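Local coordinates for protein cysteine desulfurase (PDB 5B89) that probably catalyses the pyridoxal-phosphate-dependent removal of sulfur from L-cysteine, passing it to a sulfur carrier and leaving L-alanine, at residues B[180-185]-B[218-223]; B[191-196]-B[223-228]; B[206-211]-B[227-232]. One frame throughout, in Å; residues are numbered along the deposited sequence.

Contact 1: residues B[180-185]-B[218-223]. With ALA (alanine), chain H; PLP (pyridoxal-5'-phosphate), chain G.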
loop_
_atom_site.group_PDB
_atom_site.type_symbol
_atom_site.label_atom_id
_atom_site.label_comp_id
_atom_site.label_asym_id
_atom_site.label_seq_id
_atom_site.Cartn_x
_atom_site.Cartn_y
_atom_site.Cartn_z
ATOM N N VAL B 180 -7.196 -9.533 19.388
ATOM C CA VAL B 180 -6.072 -9.398 20.305
ATOM C C VAL B 180 -4.730 -9.312 19.591
ATOM O O VAL B 180 -4.532 -9.833 18.536
ATOM C CB VAL B 180 -5.992 -10.549 21.313
ATOM C CG1 VAL B 180 -7.311 -10.682 22.092
ATOM C CG2 VAL B 180 -5.665 -11.824 20.603
ATOM N N GLN B 181 -3.803 -8.658 20.265
ATOM C CA GLN B 181 -2.479 -8.574 19.760
ATOM C C GLN B 181 -1.747 -9.812 20.254
ATOM O O GLN B 181 -1.988 -10.282 21.271
ATOM C CB GLN B 181 -1.781 -7.325 20.285
ATOM C CG GLN B 181 -1.494 -7.397 21.743
ATOM C CD GLN B 181 -1.101 -6.085 22.391
ATOM O OE1 GLN B 181 -1.032 -5.058 21.772
ATOM N NE2 GLN B 181 -0.828 -6.162 23.646
ATOM N N HIS B 182 -0.858 -10.341 19.458
ATOM C CA HIS B 182 -0.021 -11.411 19.871
ATOM C C HIS B 182 1.045 -10.946 20.850
ATOM O O HIS B 182 1.321 -11.595 21.903
ATOM C CB HIS B 182 0.591 -12.078 18.640
ATOM C CG HIS B 182 1.238 -13.353 18.830
ATOM N ND1 HIS B 182 1.686 -14.112 17.752
ATOM C CD2 HIS B 182 1.584 -14.069 19.936
ATOM C CE1 HIS B 182 2.233 -15.226 18.172
ATOM N NE2 HIS B 182 2.183 -15.221 19.495
ATOM N N VAL B 183 1.723 -9.878 20.507
ATOM C CA VAL B 183 2.753 -9.198 21.322
ATOM C C VAL B 183 2.474 -7.743 21.373
ATOM O O VAL B 183 2.203 -7.101 20.403
ATOM C CB VAL B 183 4.134 -9.414 20.631
ATOM C CG1 VAL B 183 5.291 -8.644 21.374
ATOM C CG2 VAL B 183 4.480 -10.888 20.534
ATOM N N SER B 184 2.585 -7.139 22.584
ATOM C CA SER B 184 2.502 -5.744 22.798
ATOM C C SER B 184 3.756 -4.972 22.331
ATOM O O SER B 184 4.825 -5.329 22.792
ATOM C CB SER B 184 2.328 -5.469 24.275
ATOM O OG SER B 184 2.430 -4.056 24.511
ATOM N N ASN B 185 3.579 -3.956 21.498
ATOM C CA ASN B 185 4.689 -3.148 21.018
ATOM C C ASN B 185 5.229 -2.213 22.082
ATOM O O ASN B 185 6.227 -1.599 21.850
ATOM C CB ASN B 185 4.226 -2.349 19.801
ATOM C CG ASN B 185 3.165 -1.319 20.146
ATOM O OD1 ASN B 185 2.114 -1.664 20.757
ATOM N ND2 ASN B 185 3.403 -0.085 19.770
ATOM N N MET B 218 8.958 -14.897 16.116
ATOM C CA MET B 218 8.566 -16.189 16.771
ATOM C C MET B 218 7.582 -16.850 15.827
ATOM O O MET B 218 7.096 -16.241 14.861
ATOM C CB MET B 218 7.941 -15.851 18.142
ATOM C CG MET B 218 6.729 -14.968 18.020
ATOM S SD MET B 218 6.120 -14.375 19.658
ATOM C CE MET B 218 7.474 -13.199 19.937
ATOM N N GLU B 219 7.140 -18.054 16.172
ATOM C CA GLU B 219 6.228 -18.765 15.337
ATOM C C GLU B 219 4.877 -18.117 15.302
ATOM O O GLU B 219 4.302 -17.774 16.365
ATOM C CB GLU B 219 6.053 -20.198 15.860
ATOM C CG GLU B 219 5.091 -20.989 14.992
ATOM C CD GLU B 219 4.968 -22.482 15.415
ATOM O OE1 GLU B 219 5.390 -22.857 16.521
ATOM O OE2 GLU B 219 4.418 -23.259 14.618
ATOM N N VAL B 220 4.377 -17.916 14.069
ATOM C CA VAL B 220 3.061 -17.421 13.850
ATOM C C VAL B 220 2.327 -18.378 12.948
ATOM O O VAL B 220 2.725 -18.490 11.792
ATOM C CB VAL B 220 3.019 -15.971 13.276
ATOM C CG1 VAL B 220 1.586 -15.590 12.898
ATOM C CG2 VAL B 220 3.569 -15.041 14.322
ATOM N N ASN B 221 1.346 -19.157 13.456
ATOM C CA ASN B 221 0.747 -20.198 12.661
ATOM C C ASN B 221 -0.758 -20.100 12.867
ATOM O O ASN B 221 -1.256 -20.192 14.020
ATOM C CB ASN B 221 1.222 -21.554 13.132
ATOM C CG ASN B 221 0.638 -22.682 12.337
ATOM O OD1 ASN B 221 -0.502 -22.975 12.478
ATOM N ND2 ASN B 221 1.379 -23.176 11.350
ATOM N N VAL B 222 -1.520 -19.908 11.803
ATOM C CA VAL B 222 -2.903 -19.641 11.898
ATOM C C VAL B 222 -3.735 -20.793 12.544
ATOM O O VAL B 222 -4.767 -20.544 13.164
ATOM C CB VAL B 222 -3.560 -19.166 10.597
ATOM C CG1 VAL B 222 -2.943 -17.807 10.158
ATOM C CG2 VAL B 222 -3.473 -20.225 9.530
ATOM N N LYS B 223 -3.328 -21.993 12.231
ATOM C CA LYS B 223 -4.004 -23.234 12.808
ATOM C C LYS B 223 -3.783 -23.311 14.350
ATOM O O LYS B 223 -4.786 -23.408 15.126
ATOM C CB LYS B 223 -3.439 -24.466 12.128
ATOM C CG LYS B 223 -3.592 -24.502 10.582
ATOM C CD LYS B 223 -2.883 -25.645 9.795
ATOM C CE LYS B 223 -1.639 -25.207 8.952
ATOM N NZ LYS B 223 -0.272 -25.652 9.496
HETATM N N ALA H . 4.115 -0.699 15.863
HETATM C CA ALA H . 5.330 0.243 15.712
HETATM C C ALA H . 5.740 1.109 16.927
HETATM O O ALA H . 5.319 0.713 18.041
HETATM C CB ALA H . 5.301 1.207 14.509
HETATM O OXT ALA H . 6.552 2.107 16.913
HETATM N N1 PLP G . 0.038 -3.496 15.924
HETATM C C2 PLP G . 1.186 -3.730 16.618
HETATM C C2A PLP G . 1.197 -4.647 17.821
HETATM C C3 PLP G . 2.334 -3.044 16.184
HETATM O O3 PLP G . 3.506 -3.245 16.837
HETATM C C4 PLP G . 2.285 -2.225 15.027
HETATM C C4A PLP G . 3.595 -1.437 14.630
HETATM C C5 PLP G . 1.054 -2.116 14.331
HETATM C C6 PLP G . -0.084 -2.740 14.794
HETATM C C5A PLP G . 0.989 -1.198 13.114
HETATM O O4P PLP G . 1.811 -1.765 12.049
HETATM P P PLP G . 1.874 -0.852 10.799
HETATM O O1P PLP G . 2.798 -1.551 9.923
HETATM O O2P PLP G . 2.436 0.482 11.296
HETATM O O3P PLP G . 0.521 -0.675 10.289
#

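Contact 2: residues B[191-196]-B[223-228]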
loop_
_atom_site.group_PDB
_atom_site.type_symbol
_atom_site.label_atom_id
_atom_site.label_comp_id
_atom_site.label_asym_id
_atom_site.label_seq_id
_atom_site.Cartn_x
_atom_site.Cartn_y
_atom_site.Cartn_z
ATOM N N HIS B 191 1.117 -12.533 24.680
ATOM C CA HIS B 191 -0.117 -13.099 25.198
ATOM C C HIS B 191 -0.319 -14.558 24.841
ATOM O O HIS B 191 0.270 -15.062 23.947
ATOM C CB HIS B 191 -1.281 -12.283 24.692
ATOM C CG HIS B 191 -1.307 -10.891 25.217
ATOM N ND1 HIS B 191 -1.377 -9.782 24.413
ATOM C CD2 HIS B 191 -1.229 -10.430 26.474
ATOM C CE1 HIS B 191 -1.378 -8.702 25.155
ATOM N NE2 HIS B 191 -1.291 -9.075 26.407
ATOM N N GLU B 192 -1.164 -15.222 25.623
ATOM C CA GLU B 192 -1.491 -16.621 25.422
ATOM C C GLU B 192 -2.508 -16.732 24.319
ATOM O O GLU B 192 -3.603 -17.113 24.525
ATOM C CB GLU B 192 -2.015 -17.225 26.727
ATOM C CG GLU B 192 -1.060 -16.962 27.887
ATOM C CD GLU B 192 -1.292 -15.623 28.645
ATOM O OE1 GLU B 192 -1.898 -14.653 28.154
ATOM O OE2 GLU B 192 -0.803 -15.564 29.778
ATOM N N VAL B 193 -2.070 -16.381 23.131
ATOM C CA VAL B 193 -2.965 -16.361 21.999
ATOM C C VAL B 193 -3.620 -17.712 21.649
ATOM O O VAL B 193 -4.752 -17.734 21.268
ATOM C CB VAL B 193 -2.323 -15.695 20.775
ATOM C CG1 VAL B 193 -3.269 -15.721 19.611
ATOM C CG2 VAL B 193 -1.998 -14.259 21.064
ATOM N N GLU B 194 -2.898 -18.777 21.797
ATOM C CA GLU B 194 -3.482 -20.053 21.502
ATOM C C GLU B 194 -4.651 -20.322 22.428
ATOM O O GLU B 194 -5.661 -20.759 22.010
ATOM C CB GLU B 194 -2.445 -21.144 21.605
ATOM C CG GLU B 194 -1.291 -20.992 20.643
ATOM C CD GLU B 194 -0.223 -21.999 20.948
ATOM O OE1 GLU B 194 0.922 -21.590 21.090
ATOM O OE2 GLU B 194 -0.580 -23.181 21.109
ATOM N N GLU B 195 -4.482 -19.998 23.690
ATOM C CA GLU B 195 -5.547 -20.208 24.653
ATOM C C GLU B 195 -6.722 -19.286 24.436
ATOM O O GLU B 195 -7.815 -19.715 24.529
ATOM C CB GLU B 195 -5.029 -20.083 26.069
ATOM C CG GLU B 195 -6.050 -20.477 27.125
ATOM C CD GLU B 195 -6.584 -21.918 26.983
ATOM O OE1 GLU B 195 -5.856 -22.826 26.611
ATOM O OE2 GLU B 195 -7.769 -22.097 27.234
ATOM N N LEU B 196 -6.452 -18.027 24.131
ATOM C CA LEU B 196 -7.507 -17.080 23.851
ATOM C C LEU B 196 -8.274 -17.575 22.584
ATOM O O LEU B 196 -9.518 -17.445 22.533
ATOM C CB LEU B 196 -6.923 -15.659 23.613
ATOM C CG LEU B 196 -6.298 -15.067 24.895
ATOM C CD1 LEU B 196 -5.472 -13.862 24.519
ATOM C CD2 LEU B 196 -7.413 -14.591 25.775
ATOM N N LYS B 223 -3.328 -21.993 12.231
ATOM C CA LYS B 223 -4.004 -23.234 12.808
ATOM C C LYS B 223 -3.783 -23.311 14.350
ATOM O O LYS B 223 -4.786 -23.408 15.126
ATOM C CB LYS B 223 -3.439 -24.466 12.128
ATOM C CG LYS B 223 -3.592 -24.502 10.582
ATOM C CD LYS B 223 -2.883 -25.645 9.795
ATOM C CE LYS B 223 -1.639 -25.207 8.952
ATOM N NZ LYS B 223 -0.272 -25.652 9.496
ATOM N N LYS B 224 -2.555 -23.134 14.782
ATOM C CA LYS B 224 -2.179 -23.185 16.172
ATOM C C LYS B 224 -2.831 -22.089 16.942
ATOM O O LYS B 224 -3.237 -22.276 18.079
ATOM C CB LYS B 224 -0.704 -23.125 16.401
ATOM C CG LYS B 224 0.006 -24.273 15.799
ATOM C CD LYS B 224 1.428 -24.368 16.226
ATOM C CE LYS B 224 2.039 -25.503 15.403
ATOM N NZ LYS B 224 3.460 -25.593 15.821
ATOM N N LEU B 225 -3.005 -20.900 16.344
ATOM C CA LEU B 225 -3.572 -19.771 17.010
ATOM C C LEU B 225 -5.101 -19.724 16.942
ATOM O O LEU B 225 -5.731 -18.844 17.499
ATOM C CB LEU B 225 -3.005 -18.493 16.380
ATOM C CG LEU B 225 -1.524 -18.269 16.617
ATOM C CD1 LEU B 225 -1.135 -16.956 15.898
ATOM C CD2 LEU B 225 -1.013 -18.311 18.086
ATOM N N HIS B 226 -5.671 -20.639 16.144
ATOM C CA HIS B 226 -7.113 -20.623 15.895
ATOM C C HIS B 226 -7.652 -19.355 15.327
ATOM O O HIS B 226 -8.741 -18.898 15.520
ATOM C CB HIS B 226 -7.952 -20.977 17.152
ATOM C CG HIS B 226 -7.475 -22.197 17.880
ATOM N ND1 HIS B 226 -6.670 -22.204 19.015
ATOM C CD2 HIS B 226 -7.608 -23.480 17.489
ATOM C CE1 HIS B 226 -6.408 -23.473 19.329
ATOM N NE2 HIS B 226 -6.972 -24.259 18.425
ATOM N N ALA B 227 -6.801 -18.729 14.480
ATOM C CA ALA B 227 -7.162 -17.467 13.852
ATOM C C ALA B 227 -8.201 -17.597 12.715
ATOM O O ALA B 227 -8.095 -18.455 11.902
ATOM C CB ALA B 227 -5.863 -16.786 13.285
ATOM N N ASP B 228 -9.142 -16.679 12.746
ATOM C CA ASP B 228 -10.044 -16.448 11.633
ATOM C C ASP B 228 -9.516 -15.314 10.702
ATOM O O ASP B 228 -9.684 -15.394 9.484
ATOM C CB ASP B 228 -11.424 -16.104 12.113
ATOM C CG ASP B 228 -12.063 -17.324 12.899
ATOM O OD1 ASP B 228 -11.975 -18.444 12.407
ATOM O OD2 ASP B 228 -12.582 -16.982 13.972
HETATM O O HOH W 1 -2.850 -24.447 19.696
#

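Contact 3: residues B[206-211]-B[227-232]. With PLP (pyridoxal-5'-phosphate), chain G.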
loop_
_atom_site.group_PDB
_atom_site.type_symbol
_atom_site.label_atom_id
_atom_site.label_comp_id
_atom_site.label_asym_id
_atom_site.label_seq_id
_atom_site.Cartn_x
_atom_site.Cartn_y
_atom_site.Cartn_z
ATOM N N ILE B 206 -15.690 -14.827 16.495
ATOM C CA ILE B 206 -14.678 -14.620 15.433
ATOM C C ILE B 206 -13.363 -14.168 16.156
ATOM O O ILE B 206 -13.459 -13.328 17.028
ATOM C CB ILE B 206 -15.129 -13.624 14.450
ATOM C CG1 ILE B 206 -16.367 -14.159 13.699
ATOM C CG2 ILE B 206 -13.953 -13.258 13.457
ATOM C CD1 ILE B 206 -17.070 -13.080 12.939
ATOM N N PHE B 207 -12.246 -14.765 15.762
ATOM C CA PHE B 207 -10.930 -14.458 16.390
ATOM C C PHE B 207 -9.962 -13.723 15.386
ATOM O O PHE B 207 -9.628 -14.342 14.395
ATOM C CB PHE B 207 -10.352 -15.748 16.915
ATOM C CG PHE B 207 -9.187 -15.542 17.909
ATOM C CD1 PHE B 207 -9.335 -14.731 19.019
ATOM C CD2 PHE B 207 -7.988 -16.183 17.661
ATOM C CE1 PHE B 207 -8.251 -14.597 19.911
ATOM C CE2 PHE B 207 -6.921 -16.045 18.505
ATOM C CZ PHE B 207 -7.045 -15.286 19.643
ATOM N N VAL B 208 -9.630 -12.559 15.775
ATOM C CA VAL B 208 -8.735 -11.679 14.990
ATOM C C VAL B 208 -7.434 -11.489 15.743
ATOM O O VAL B 208 -7.445 -11.072 16.911
ATOM C CB VAL B 208 -9.403 -10.375 14.770
ATOM C CG1 VAL B 208 -8.549 -9.405 13.918
ATOM C CG2 VAL B 208 -10.787 -10.462 14.132
ATOM N N VAL B 209 -6.326 -11.735 15.041
ATOM C CA VAL B 209 -4.993 -11.674 15.688
ATOM C C VAL B 209 -4.170 -10.520 14.985
ATOM O O VAL B 209 -3.949 -10.578 13.765
ATOM C CB VAL B 209 -4.218 -12.956 15.629
ATOM C CG1 VAL B 209 -2.866 -12.856 16.286
ATOM C CG2 VAL B 209 -5.016 -14.081 16.295
ATOM N N ASP B 210 -3.694 -9.583 15.774
ATOM C CA ASP B 210 -2.720 -8.570 15.333
ATOM C C ASP B 210 -1.357 -9.140 15.610
ATOM O O ASP B 210 -0.871 -9.151 16.782
ATOM C CB ASP B 210 -2.937 -7.225 16.067
ATOM C CG ASP B 210 -1.838 -6.157 15.831
ATOM O OD1 ASP B 210 -0.870 -6.529 15.139
ATOM O OD2 ASP B 210 -1.925 -5.067 16.474
ATOM N N ALA B 211 -0.671 -9.673 14.574
ATOM C CA ALA B 211 0.617 -10.323 14.649
ATOM C C ALA B 211 1.733 -9.346 14.177
ATOM O O ALA B 211 2.819 -9.846 13.814
ATOM C CB ALA B 211 0.608 -11.621 13.901
ATOM N N ALA B 227 -6.801 -18.729 14.480
ATOM C CA ALA B 227 -7.162 -17.467 13.852
ATOM C C ALA B 227 -8.201 -17.597 12.715
ATOM O O ALA B 227 -8.095 -18.455 11.902
ATOM C CB ALA B 227 -5.863 -16.786 13.285
ATOM N N ASP B 228 -9.142 -16.679 12.746
ATOM C CA ASP B 228 -10.044 -16.448 11.633
ATOM C C ASP B 228 -9.516 -15.314 10.702
ATOM O O ASP B 228 -9.684 -15.394 9.484
ATOM C CB ASP B 228 -11.424 -16.104 12.113
ATOM C CG ASP B 228 -12.063 -17.324 12.899
ATOM O OD1 ASP B 228 -11.975 -18.444 12.407
ATOM O OD2 ASP B 228 -12.582 -16.982 13.972
ATOM N N PHE B 229 -8.918 -14.298 11.310
ATOM C CA PHE B 229 -8.242 -13.204 10.565
ATOM C C PHE B 229 -6.976 -12.988 11.284
ATOM O O PHE B 229 -6.885 -13.040 12.522
ATOM C CB PHE B 229 -9.085 -11.970 10.551
ATOM C CG PHE B 229 -10.394 -12.143 9.841
ATOM C CD1 PHE B 229 -11.464 -12.656 10.490
ATOM C CD2 PHE B 229 -10.551 -11.730 8.531
ATOM C CE1 PHE B 229 -12.670 -12.813 9.807
ATOM C CE2 PHE B 229 -11.739 -11.921 7.825
ATOM C CZ PHE B 229 -12.779 -12.430 8.477
ATOM N N LEU B 230 -5.942 -12.630 10.491
ATOM C CA LEU B 230 -4.601 -12.347 11.066
ATOM C C LEU B 230 -3.901 -11.320 10.237
ATOM O O LEU B 230 -4.001 -11.415 9.018
ATOM C CB LEU B 230 -3.796 -13.567 11.265
ATOM C CG LEU B 230 -2.431 -13.409 11.945
ATOM C CD1 LEU B 230 -2.088 -14.594 12.755
ATOM C CD2 LEU B 230 -1.365 -13.182 10.911
ATOM N N ALA B 231 -3.279 -10.346 10.889
ATOM C CA ALA B 231 -2.622 -9.215 10.125
ATOM C C ALA B 231 -1.169 -9.137 10.570
ATOM O O ALA B 231 -0.846 -9.356 11.737
ATOM C CB ALA B 231 -3.317 -7.921 10.501
ATOM N N PHE B 232 -0.265 -8.873 9.640
ATOM C CA PHE B 232 1.111 -8.503 9.957
ATOM C C PHE B 232 1.685 -7.574 8.924
ATOM O O PHE B 232 1.076 -7.356 7.899
ATOM C CB PHE B 232 1.978 -9.688 10.231
ATOM C CG PHE B 232 2.336 -10.549 9.077
ATOM C CD1 PHE B 232 3.513 -10.286 8.379
ATOM C CD2 PHE B 232 1.601 -11.660 8.710
ATOM C CE1 PHE B 232 3.952 -11.081 7.396
ATOM C CE2 PHE B 232 2.059 -12.476 7.721
ATOM C CZ PHE B 232 3.241 -12.171 7.014
HETATM N N1 PLP G . 0.038 -3.496 15.924
HETATM C C2 PLP G . 1.186 -3.730 16.618
HETATM C C2A PLP G . 1.197 -4.647 17.821
HETATM C C3 PLP G . 2.334 -3.044 16.184
HETATM O O3 PLP G . 3.506 -3.245 16.837
HETATM C C4 PLP G . 2.285 -2.225 15.027
HETATM C C4A PLP G . 3.595 -1.437 14.630
HETATM C C5 PLP G . 1.054 -2.116 14.331
HETATM C C6 PLP G . -0.084 -2.740 14.794
HETATM C C5A PLP G . 0.989 -1.198 13.114
HETATM O O4P PLP G . 1.811 -1.765 12.049
HETATM P P PLP G . 1.874 -0.852 10.799
HETATM O O1P PLP G . 2.798 -1.551 9.923
HETATM O O2P PLP G . 2.436 0.482 11.296
HETATM O O3P PLP G . 0.521 -0.675 10.289
#

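Contact 1: residues B[180-185]-B[218-223]
His182 and Met218 meet where the chain leaves strand 177-181 and runs alongside the loop that leads to strand 229-233. The imidazole is swung out toward that loop, its CG anti to the backbone N (chi1 -167°), and Met218 lays its thioether against it. The sulfur comes in obliquely: SD is 4.4 Å from the centre of the His182 ring and 28° off the ring normal, with NE2 the ring atom nearest to it. The rim of the same ring is met by the next two residues of the loop. Glu219 O lies in the ring plane, 3.7 Å from His182 CE1, and Val220 CG2 sits 4.0 Å from His182 ND1, also near the plane. ND1 has a weak hydrogen bond to Ser214 OG, earlier in the same loop.

Met218 is bent at its last torsion (chi3 73°), and this turns the methyl away from the imidazole to Val183, where CE lies 3.8 Å from Val183 CG2. The sulfur touches both the imidazole and Val183 CG2, while the methyl reaches the valine alone. No hydrogen bond joins the two segments; the contact is made by van der Waals and sulfur-aromatic packing.

Further along, 180-185 reaches the ligands. Val183 O is 3.7 Å from the C2A methyl of pyridoxal phosphate, and Asn185 CB is 3.2 Å from the cofactor's O3. Asn185 ND2 donates a fairly straight 2.7 Å hydrogen bond to the carboxylate O of the bound alanine, and also bonds to His375 O. This is the active-site end of a strand in a class-V aminotransferase fold, where the loop after the strand lines the cofactor and substrate pocket.

Contact 2: residues B[191-196]-B[223-228]
Glu194 and Leu225 bring their CA atoms to 4.5 Å where the first turn of helix 193-203 runs up against a type I beta turn, Lys223 to His226, closed by the bond from His226 N to Lys223 O. The helix belongs to a beta-alpha-beta unit, crossing from strand 177-181 to strand 206-210, and Glu192 occupies its N-cap position; the turn lies in the long loop that precedes strand 229-233.

Leu225 carries the apolar part. Leu225 CD2 is the atom that touches, lodged between two neighbouring helix residues: 3.8 Å from Val193 CG1 and 3.7 Å from Glu194 CG. Val193 sends CG1 anti to its own nitrogen (chi1 179°), and its side chain also packs on Phe207 and Val209 of the sheet, so the Val193 side chain is shared between the sheet and Leu225.

Toward the surface the contact becomes polar. The methylene CG of Glu194 rests 3.5 Å from Lys224 O, and beyond it the side chain stays extended, carrying the carboxylate past that carbonyl. Lys224 turns its amine elsewhere, to a salt bridge with Glu219 in the same loop. His226 approaches with the edge of its ring, ND1 giving a weak, long and bent hydrogen bond to Glu194 O (3.5 Å, 138° at the hydrogen), while Lys223 O lies over one face of the imidazole, offset toward the rim. A water bridges the two segments, donating to Glu194 OE2 at 3.0 Å and to Lys224 O at 2.7 Å.

Contact 3: residues B[206-211]-B[227-232]
Asp228 and Phe207 hold each other through a pair of bonds: Phe207 N donates to Asp228 OD2 (2.9 Å), met on the anti side of the carboxylate, and Asp228 N returns a bond to Phe207 O (2.9 Å). That carbonyl also accepts from Phe229 N, so two successive amides share it. Asp228 OD1 is engaged by Arg250 NH2 in a salt bridge.

From there the parallel pairing runs on: Val209 N to Phe229 O, Ala231 N to Val209 O at 3.0 Å, and Ala211 N to Ala231 O. The axes of the two short strand segments come within 4.7 Å and run 9° from parallel.

On one face, Ile206 CG2 touches the edge of the Phe229 ring, 3.9 Å from CE1, and helix 106-117 packs over Phe229 and Ala231. On the other, Leu230 spreads its methyls, CD1 against Val209 CB (3.9 Å) and CD2 against Ala211 CB.

Asp210, on the face of the sheet that carries Phe229 and Ala231, has CG anti to the backbone N (chi1 171°) and sets OD2 2.6 Å from N1 of pyridoxal phosphate, while OD1 accepts from Ala212 N. An aspartate at a strand end facing the pyridine nitrogen is the hallmark of fold-type I pyridoxal-phosphate enzymes.

How the contacts relate
All three contacts belong to the large mixed sheet and its connections. Contact 3 is core, two adjacent strands joined by regular backbone bonds; contact 1 is also largely buried but has no hydrogen bond across it, side chains doing most of the touching, and contact 2 grades from an apolar interior to a watered rim. The loop between strands 206-210 and 229-233 supplies the second segment of contacts 1 and 2, tied by the Glu219-Lys224 salt bridge, and contact 2 runs into contact 3 through Ala227 and Asp228. Val180 bonds through its backbone to Val208 and Asp210, setting the strands of contacts 1 and 3 side by side. Both of these reach pyridoxal phosphate, whereas in contact 2 the Val193 side chain is about 11 Å from it.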